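PDB 2D5W: peptide ABC transporter, peptide-binding protein from Thermus thermophilus, which binds oligopeptides, here a pentapeptide, and probably delivers them to a membrane-bound ABC transporter for uptake into the cell. Local coordinates for residues Phe479-Lys482 against Ala488-Val491; Gly504-Asp509 against Ala539-Ala544; Gly46-Ala49 against Asn53-Val56; Pro575-Trp580 against Lys591-Ala596. All blocks are in the same frame, centred on the assembly; numbering follows the deposited sequence.

Contact 1 (Phe479-Lys482 against Ala488-Val491); sequences FQYK and AIMV
Lys-482 and Ile-489 are joined by a single beta bridge, with 4.2 Å between Lys-482 CA and Ile-489 CA, and this isolated bridge lies where the long loop between strand 463-469 and helix 509-518 of a family 5 solute-binding protein folds back on itself. The polar contacts are few: one backbone hydrogen bond and two CA-H...O approaches. Met-490 N donates to Tyr-481 O over 2.8 Å in a nearly straight bond (164° at the hydrogen), although the nitrogen stands above the carbonyl plane. The same oxygen also receives a CA-H...O contact from Ile-489 CA at 3.3 Å, and Lys-482 CA makes a matching approach to Ala-488 O. Helix 509-518 anchors the 479-482 segment, since the carboxylate of Asp-512 accepts the amides of both Tyr-481 and Lys-482, while Gln-480 NE2 bonds to Thr-515.

The apolar contacts fill in around this polar core. With CG anti to the backbone N (chi1 163°), the ring of Tyr-481 swings back alongside Ile-489, so that CE1 meets Ile-489 CG2 and the hydroxyl end passes Ile-489 CD1. The Val-491 side chain crosses that of Tyr-481 at about a right angle, its CG2 lying 4.0 Å from Tyr-481 CD1. Met-490 runs beside Gln-480 in the same direction, its CB set 3.4 Å from Gln-480 O, an oxygen that Asn-502 also binds. At the outer end Lys-482 bends at chi3 (-59°), which lays its CE methylene 4.0 Å from Ile-489 CG1.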
# COMPACT_ATOMS: atom_id res chain seq x y z
N PHE A 479 -7.48 11.16 1.75
CA PHE A 479 -8.73 11.90 1.70
C PHE A 479 -8.61 13.40 1.53
O PHE A 479 -9.60 14.12 1.68
CB PHE A 479 -9.56 11.55 2.93
CG PHE A 479 -9.92 10.10 2.98
CD1 PHE A 479 -9.24 9.22 3.82
CD2 PHE A 479 -10.89 9.59 2.12
CE1 PHE A 479 -9.51 7.85 3.78
CE2 PHE A 479 -11.16 8.23 2.07
CZ PHE A 479 -10.47 7.36 2.90
N GLN A 480 -7.42 13.88 1.19
CA GLN A 480 -7.25 15.31 0.97
C GLN A 480 -7.56 15.63 -0.48
O GLN A 480 -7.29 14.82 -1.37
CB GLN A 480 -5.80 15.74 1.20
CG GLN A 480 -5.31 15.70 2.61
CD GLN A 480 -3.85 16.11 2.69
OE1 GLN A 480 -3.03 15.63 1.92
NE2 GLN A 480 -3.53 16.99 3.63
N TYR A 481 -8.14 16.79 -0.72
CA TYR A 481 -8.39 17.21 -2.09
C TYR A 481 -7.08 17.89 -2.48
O TYR A 481 -6.52 17.64 -3.55
CB TYR A 481 -9.54 18.21 -2.17
CG TYR A 481 -9.55 18.97 -3.48
CD1 TYR A 481 -9.85 18.33 -4.68
CD2 TYR A 481 -9.21 20.32 -3.51
CE1 TYR A 481 -9.81 19.03 -5.89
CE2 TYR A 481 -9.17 21.02 -4.71
CZ TYR A 481 -9.47 20.37 -5.90
OH TYR A 481 -9.43 21.06 -7.09
N LYS A 482 -6.57 18.73 -1.58
CA LYS A 482 -5.33 19.44 -1.82
C LYS A 482 -4.55 19.65 -0.53
O LYS A 482 -5.14 19.90 0.53
CB LYS A 482 -5.63 20.81 -2.44
CG LYS A 482 -4.40 21.68 -2.69
CD LYS A 482 -4.79 23.09 -3.11
CE LYS A 482 -5.63 23.08 -4.38
NZ LYS A 482 -6.05 24.46 -4.77
N ALA A 488 -0.52 20.86 -3.77
CA ALA A 488 -0.64 19.63 -4.54
C ALA A 488 -2.02 18.98 -4.42
O ALA A 488 -2.48 18.71 -3.31
CB ALA A 488 0.43 18.64 -4.11
N ILE A 489 -2.66 18.75 -5.56
CA ILE A 489 -3.98 18.12 -5.59
C ILE A 489 -3.77 16.61 -5.52
O ILE A 489 -2.96 16.05 -6.26
CB ILE A 489 -4.75 18.51 -6.86
CG1 ILE A 489 -5.07 20.01 -6.81
CG2 ILE A 489 -6.02 17.69 -6.99
CD1 ILE A 489 -5.82 20.53 -8.01
N MET A 490 -4.50 15.96 -4.62
CA MET A 490 -4.34 14.53 -4.39
C MET A 490 -5.38 13.61 -5.03
O MET A 490 -5.37 12.41 -4.78
CB MET A 490 -4.28 14.27 -2.88
CG MET A 490 -3.46 15.30 -2.08
SD MET A 490 -1.71 15.46 -2.53
CE MET A 490 -1.07 13.94 -1.87
N VAL A 491 -6.28 14.18 -5.83
CA VAL A 491 -7.32 13.40 -6.51
C VAL A 491 -6.83 13.16 -7.93
O VAL A 491 -6.66 14.11 -8.70
CB VAL A 491 -8.66 14.17 -6.55
CG1 VAL A 491 -9.69 13.38 -7.34
CG2 VAL A 491 -9.15 14.43 -5.13

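Contact 2 (Gly504-Asp509 against Ala539-Ala544); sequences GGWRND and AEELPA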
# COMPACT_ATOMS: atom_id res chain seq x y z
N GLY A 504 -11.52 8.17 -4.71
CA GLY A 504 -12.96 8.36 -4.73
C GLY A 504 -13.39 9.80 -4.98
O GLY A 504 -14.59 10.07 -5.07
N GLY A 505 -12.43 10.71 -5.07
CA GLY A 505 -12.73 12.11 -5.35
C GLY A 505 -13.40 12.96 -4.30
O GLY A 505 -14.24 13.80 -4.62
N TRP A 506 -13.04 12.78 -3.03
CA TRP A 506 -13.64 13.57 -1.96
C TRP A 506 -12.95 14.91 -1.79
O TRP A 506 -11.75 15.05 -2.01
CB TRP A 506 -13.54 12.81 -0.63
CG TRP A 506 -14.33 13.43 0.50
CD1 TRP A 506 -15.66 13.72 0.51
CD2 TRP A 506 -13.85 13.73 1.82
NE1 TRP A 506 -16.05 14.18 1.75
CE2 TRP A 506 -14.95 14.19 2.57
CE3 TRP A 506 -12.59 13.65 2.44
CZ2 TRP A 506 -14.84 14.57 3.91
CZ3 TRP A 506 -12.48 14.03 3.78
CH2 TRP A 506 -13.60 14.48 4.50
N ARG A 507 -13.74 15.92 -1.40
CA ARG A 507 -13.19 17.24 -1.13
C ARG A 507 -13.89 17.87 0.06
O ARG A 507 -15.11 18.02 0.07
CB ARG A 507 -13.31 18.18 -2.33
CG ARG A 507 -12.84 19.59 -1.97
CD ARG A 507 -12.74 20.54 -3.15
NE ARG A 507 -12.28 21.85 -2.71
CZ ARG A 507 -11.96 22.85 -3.53
NH1 ARG A 507 -11.56 24.01 -3.04
NH2 ARG A 507 -12.04 22.68 -4.84
N ASN A 508 -13.11 18.20 1.08
CA ASN A 508 -13.62 18.86 2.27
C ASN A 508 -12.50 19.82 2.66
O ASN A 508 -11.44 19.39 3.12
CB ASN A 508 -13.90 17.86 3.39
CG ASN A 508 -14.53 18.52 4.61
OD1 ASN A 508 -13.86 19.23 5.36
ND2 ASN A 508 -15.82 18.30 4.79
N ASP A 509 -12.73 21.11 2.44
CA ASP A 509 -11.71 22.11 2.72
C ASP A 509 -11.25 22.16 4.16
O ASP A 509 -10.07 22.42 4.42
CB ASP A 509 -12.18 23.48 2.24
CG ASP A 509 -12.32 23.56 0.73
OD1 ASP A 509 -11.76 22.68 0.04
OD2 ASP A 509 -12.98 24.49 0.23
N ALA A 539 -15.78 11.08 9.56
CA ALA A 539 -16.85 10.16 9.94
C ALA A 539 -18.24 10.70 9.62
O ALA A 539 -19.15 9.92 9.33
CB ALA A 539 -16.75 9.82 11.42
N GLU A 540 -18.42 12.01 9.68
CA GLU A 540 -19.73 12.57 9.37
C GLU A 540 -20.02 12.47 7.88
O GLU A 540 -21.16 12.24 7.47
CB GLU A 540 -19.81 14.04 9.80
CG GLU A 540 -21.05 14.77 9.28
CD GLU A 540 -22.36 14.10 9.70
OE1 GLU A 540 -23.39 14.35 9.04
OE2 GLU A 540 -22.36 13.33 10.68
N GLU A 541 -18.98 12.64 7.06
CA GLU A 541 -19.12 12.62 5.61
C GLU A 541 -18.98 11.25 4.93
O GLU A 541 -19.47 11.06 3.82
CB GLU A 541 -18.11 13.59 5.00
CG GLU A 541 -18.20 15.00 5.58
CD GLU A 541 -18.99 15.94 4.69
OE1 GLU A 541 -20.13 15.60 4.33
OE2 GLU A 541 -18.46 17.03 4.37
N LEU A 542 -18.30 10.32 5.59
CA LEU A 542 -18.08 8.97 5.04
C LEU A 542 -17.64 8.94 3.57
O LEU A 542 -18.32 8.36 2.72
CB LEU A 542 -19.34 8.12 5.20
CG LEU A 542 -19.77 7.76 6.63
CD1 LEU A 542 -21.07 6.97 6.55
CD2 LEU A 542 -18.68 6.94 7.32
N PRO A 543 -16.50 9.57 3.25
CA PRO A 543 -16.04 9.56 1.86
C PRO A 543 -15.78 8.12 1.39
O PRO A 543 -15.81 7.82 0.20
CB PRO A 543 -14.78 10.42 1.89
CG PRO A 543 -14.30 10.30 3.31
CD PRO A 543 -15.58 10.34 4.11
N ALA A 544 -15.51 7.24 2.36
CA ALA A 544 -15.31 5.82 2.10
C ALA A 544 -16.01 5.14 3.28
O ALA A 544 -16.20 5.77 4.32
CB ALA A 544 -13.83 5.46 2.08
O HOH W 1 -17.06 17.71 2.03
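Trp-506 lays the face of its indole against Pro-543, and these two residues, with Glu-541, supply most of the buried surface. Pro-543 CB makes a CH-pi contact, 3.5 Å from the centroid of the five-membered ring and 17° off its normal, while its CG reaches on toward CD2 and CE3. The opposite face carries Asn-508 CB, 3.4 Å above the plane, so the indole is clamped between a proline of one segment and an asparagine of its own. Trp-506 CG lies anti to the backbone N (chi1 -170°), a torsion that turns the ring toward the end of helix 524-541. There Glu-541 crosses the indole at about a right angle, its CB 3.6 Å from Trp-506 CZ2. A valine in place of Trp-506 would probably leave Pro-543 CB and the Glu-541 methylenes facing a gap and deprive the proline of its CH-pi partner.

Beyond the methylenes, Glu-541 OE2 accepts a weak, bent bond from Asn-508 ND2 (3.0 Å), the amide and carboxylate planes being nearly perpendicular. A water links the same OE2 to Arg-507 O, donating to each over 2.8 Å. Asn-508 is also the N-cap of helix 509-518, where its OD1 accepts Phe-511 N. Its amide therefore has two roles, OD1 capping the helix and ND2 reaching Glu-541, and the contact joins a hydrophobic clamp to a water-assisted polar link between the end of one helix and the N-cap of another.

Contact 3 (Gly46-Ala49 against Asn53-Val56); sequences GFNA and NFPV
Gly-46 O is gripped twice by the facing strand: Phe-54 N donates to it over 3.0 Å, from well above the carbonyl plane, and Asn-53 CA adds a CA-H...O contact at 3.3 Å. The return bond, from Gly-46 N to Phe-54 O, is shorter at 2.8 Å, and makes Gly-46 and Phe-54 an antiparallel hydrogen-bonded pair. Because Phe-54 CG sits between its own backbone N and carbonyl carbon (chi1 72°), the ring folds over the partner strand, with Gly-46 N over one face and CE1 3.4 Å from Phe-47 N. The ring lies where a CB on Gly-46 would point, a place that the glycine leaves to it.

The following pair, Phe-47 and Asn-53, is non-hydrogen-bonded and directs both side chains to the other face. Asn-53 OD1 lies at the edge of the Phe-47 ring, 3.3 Å from CD2, while its amide is fixed by Gly-151 N and Thr-149 O. A serine at Phe-47 would probably open a gap beside the Asn-53 amide and strip its oxygen of the aromatic C-H edge it rests against. At the turn, Asn-48 CB touches the Phe-54 ring at CD1, and Asn-48 OD1 accepts Gln-52 N. Taken together this is a short two-stranded beta hairpin, 45-47 with 53-55, whose aromatic ring lying across a cross-strand glycine resembles the arrangement known as aromatic rescue of glycine.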
# COMPACT_ATOMS: atom_id res chain seq x y z
N GLY A 46 16.75 1.42 6.66
CA GLY A 46 15.61 0.53 6.80
C GLY A 46 14.84 0.83 8.07
O GLY A 46 15.21 1.73 8.83
N PHE A 47 13.76 0.10 8.30
CA PHE A 47 12.94 0.28 9.51
C PHE A 47 12.70 -1.14 10.02
O PHE A 47 12.05 -1.95 9.35
CB PHE A 47 11.62 0.97 9.17
CG PHE A 47 10.96 1.62 10.35
CD1 PHE A 47 9.72 1.18 10.81
CD2 PHE A 47 11.57 2.69 11.01
CE1 PHE A 47 9.10 1.79 11.90
CE2 PHE A 47 10.95 3.31 12.10
CZ PHE A 47 9.72 2.85 12.55
N ASN A 48 13.23 -1.45 11.20
CA ASN A 48 13.11 -2.80 11.73
C ASN A 48 11.85 -3.13 12.52
O ASN A 48 10.97 -2.29 12.70
CB ASN A 48 14.36 -3.16 12.55
CG ASN A 48 14.51 -2.33 13.82
OD1 ASN A 48 13.54 -1.88 14.40
ND2 ASN A 48 15.76 -2.15 14.25
N ALA A 49 11.78 -4.37 13.00
CA ALA A 49 10.62 -4.85 13.75
C ALA A 49 10.41 -4.12 15.07
O ALA A 49 9.31 -4.13 15.61
CB ALA A 49 10.75 -6.35 13.99
N ASN A 53 14.83 3.07 12.93
CA ASN A 53 15.57 3.24 11.69
C ASN A 53 16.89 2.52 11.91
O ASN A 53 17.42 2.51 13.02
CB ASN A 53 15.90 4.71 11.42
CG ASN A 53 14.70 5.52 10.98
OD1 ASN A 53 13.78 5.00 10.36
ND2 ASN A 53 14.72 6.81 11.29
N PHE A 54 17.42 1.91 10.86
CA PHE A 54 18.72 1.26 10.97
C PHE A 54 19.40 1.36 9.61
O PHE A 54 18.74 1.42 8.57
CB PHE A 54 18.59 -0.20 11.46
CG PHE A 54 18.03 -1.16 10.45
CD1 PHE A 54 16.66 -1.20 10.19
CD2 PHE A 54 18.87 -2.05 9.80
CE1 PHE A 54 16.15 -2.13 9.28
CE2 PHE A 54 18.37 -2.97 8.89
CZ PHE A 54 17.00 -3.01 8.63
N PRO A 55 20.73 1.41 9.60
CA PRO A 55 21.41 1.53 8.31
C PRO A 55 21.44 0.25 7.49
O PRO A 55 21.65 -0.83 8.02
CB PRO A 55 22.80 2.00 8.70
CG PRO A 55 23.04 1.28 9.99
CD PRO A 55 21.70 1.39 10.71
N VAL A 56 21.20 0.39 6.19
CA VAL A 56 21.28 -0.75 5.28
C VAL A 56 22.34 -0.37 4.24
O VAL A 56 23.52 -0.65 4.46
CB VAL A 56 19.91 -1.08 4.64
CG1 VAL A 56 20.05 -2.27 3.69
CG2 VAL A 56 18.90 -1.42 5.74

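Contact 4 (Pro575-Trp580 against Lys591-Ala596); sequences PGWNAW and KKWDQA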
# COMPACT_ATOMS: atom_id res chain seq x y z
N PRO A 575 7.04 -8.96 6.41
CA PRO A 575 8.33 -9.64 6.53
C PRO A 575 9.21 -9.30 5.34
O PRO A 575 8.74 -8.70 4.37
CB PRO A 575 7.94 -11.11 6.55
CG PRO A 575 6.76 -11.14 5.63
CD PRO A 575 5.98 -9.91 6.03
N GLY A 576 10.48 -9.67 5.42
CA GLY A 576 11.39 -9.43 4.31
C GLY A 576 12.20 -8.15 4.33
O GLY A 576 12.93 -7.87 3.38
N TRP A 577 12.09 -7.38 5.41
CA TRP A 577 12.82 -6.12 5.55
C TRP A 577 14.27 -6.37 5.98
O TRP A 577 15.08 -5.44 6.03
CB TRP A 577 12.11 -5.24 6.59
CG TRP A 577 11.88 -5.98 7.87
CD1 TRP A 577 10.82 -6.79 8.17
CD2 TRP A 577 12.78 -6.07 8.97
NE1 TRP A 577 11.02 -7.40 9.39
CE2 TRP A 577 12.22 -6.97 9.90
CE3 TRP A 577 14.02 -5.49 9.26
CZ2 TRP A 577 12.86 -7.30 11.11
CZ3 TRP A 577 14.65 -5.81 10.46
CH2 TRP A 577 14.07 -6.71 11.36
N ASN A 578 14.57 -7.62 6.29
CA ASN A 578 15.90 -8.06 6.73
C ASN A 578 16.18 -9.36 5.97
O ASN A 578 16.74 -10.31 6.52
CB ASN A 578 15.86 -8.36 8.23
CG ASN A 578 14.89 -9.49 8.57
OD1 ASN A 578 13.91 -9.72 7.86
ND2 ASN A 578 15.16 -10.21 9.66
N ALA A 579 15.82 -9.37 4.70
CA ALA A 579 15.94 -10.56 3.86
C ALA A 579 17.29 -11.26 3.81
O ALA A 579 17.34 -12.46 3.55
CB ALA A 579 15.46 -10.24 2.45
N TRP A 580 18.37 -10.53 4.07
CA TRP A 580 19.70 -11.12 4.03
C TRP A 580 20.03 -12.04 5.21
O TRP A 580 21.02 -12.76 5.17
CB TRP A 580 20.76 -10.01 3.95
CG TRP A 580 20.68 -9.05 5.09
CD1 TRP A 580 21.31 -9.15 6.30
CD2 TRP A 580 19.89 -7.86 5.16
NE1 TRP A 580 20.95 -8.11 7.11
CE2 TRP A 580 20.08 -7.30 6.44
CE3 TRP A 580 19.02 -7.22 4.26
CZ2 TRP A 580 19.43 -6.12 6.84
CZ3 TRP A 580 18.39 -6.05 4.65
CH2 TRP A 580 18.59 -5.52 5.94
N LYS A 591 19.45 -17.01 14.83
CA LYS A 591 18.21 -16.32 15.18
C LYS A 591 18.54 -14.98 15.83
O LYS A 591 19.32 -14.92 16.79
CB LYS A 591 17.38 -17.18 16.13
CG LYS A 591 16.01 -16.61 16.43
CD LYS A 591 15.23 -17.50 17.37
CE LYS A 591 13.83 -16.95 17.62
NZ LYS A 591 13.08 -17.78 18.60
N LYS A 592 17.95 -13.91 15.31
CA LYS A 592 18.18 -12.56 15.83
C LYS A 592 16.88 -11.87 16.23
O LYS A 592 16.89 -10.88 16.96
CB LYS A 592 18.90 -11.70 14.79
CG LYS A 592 20.32 -12.13 14.48
CD LYS A 592 21.22 -11.96 15.69
CE LYS A 592 22.65 -12.34 15.37
NZ LYS A 592 23.20 -11.52 14.26
N TRP A 593 15.76 -12.39 15.74
CA TRP A 593 14.45 -11.83 16.04
C TRP A 593 13.49 -12.94 16.43
O TRP A 593 13.66 -14.08 16.02
CB TRP A 593 13.89 -11.10 14.81
CG TRP A 593 14.81 -10.06 14.25
CD1 TRP A 593 15.81 -10.25 13.35
CD2 TRP A 593 14.87 -8.68 14.63
NE1 TRP A 593 16.49 -9.07 13.14
CE2 TRP A 593 15.93 -8.09 13.91
CE3 TRP A 593 14.12 -7.88 15.51
CZ2 TRP A 593 16.27 -6.74 14.05
CZ3 TRP A 593 14.45 -6.54 15.64
CH2 TRP A 593 15.52 -5.98 14.91
N ASP A 594 12.50 -12.60 17.25
CA ASP A 594 11.49 -13.58 17.64
C ASP A 594 10.13 -12.94 17.41
O ASP A 594 9.86 -11.84 17.88
CB ASP A 594 11.60 -13.99 19.10
CG ASP A 594 10.63 -15.10 19.46
OD1 ASP A 594 10.88 -16.26 19.07
OD2 ASP A 594 9.60 -14.82 20.10
N GLN A 595 9.27 -13.66 16.70
CA GLN A 595 7.95 -13.17 16.35
C GLN A 595 6.98 -12.90 17.50
O GLN A 595 6.16 -11.99 17.42
CB GLN A 595 7.30 -14.15 15.37
CG GLN A 595 5.97 -13.68 14.83
CD GLN A 595 6.09 -12.42 14.01
OE1 GLN A 595 6.48 -12.45 12.84
NE2 GLN A 595 5.78 -11.28 14.62
N ALA A 596 7.09 -13.68 18.57
CA ALA A 596 6.18 -13.56 19.71
C ALA A 596 5.87 -12.15 20.21
O ALA A 596 4.70 -11.76 20.29
CB ALA A 596 6.70 -14.41 20.86
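Trp-577 and Trp-593 form a T-shaped (edge-to-face) pair that ties together two loops on either side of strand 583-584, near the C-terminus of the chain. The tight part is small. Trp-577 presents its CH2 corner to the face of Trp-593, 3.4 Å from CE2, with the six-membered rings 5.0 Å apart between centroids and their planes at 83°. Asn-578 braces both rings: its CG lies over the centre of the Trp-577 face, and ND2 comes within 3.7 Å of Trp-593 CD1, the amide standing nearly perpendicular to that indole. The chi1 of 62° that brings Asn-578 CG between backbone N and carbonyl carbon folds the amide back over its neighbour. Polar edges are fixed from outside, because Glu-581 OE2 accepts both Trp-593 NE1 and Asn-578 ND2, and Trp-577 NE1 bonds to Val-564 O.

Away from this ring pair, the looser, solvent side is at Lys-591 and Lys-592, where salt bridges take over from packing. Lys-592, itself exposed, reaches out to Glu-237. Lys-591 stretches its fully extended chain beside Asp-594, and its NZ forms a salt bridge with Asp-594 OD1, met on the anti side at 2.7 Å.

The four contacts fall into two neighbouring pairs. Contacts 1 and 2 touch, Phe-479 packing on Trp-506 and Pro-543, and both involve the loop that leads to helix 509-518. Contacts 3 and 4 also touch: Asn-48 CB rests 3.4 Å from Trp-577 CZ3, which binds the hairpin to the C-terminal loops. Contacts 2 and 4 lie on opposite sides of the chain's centre, their own centres about 38 Å apart. Contacts 3 and 4 are the more buried, whereas contacts 1 and 2 are partly buried. Backbone pairing carries contacts 1 and 3, where the segments are near in sequence; the longer closures, 2 and 4, are built on tryptophan faces and edges, contact 2 adding a weak amide-carboxylate bond and a water.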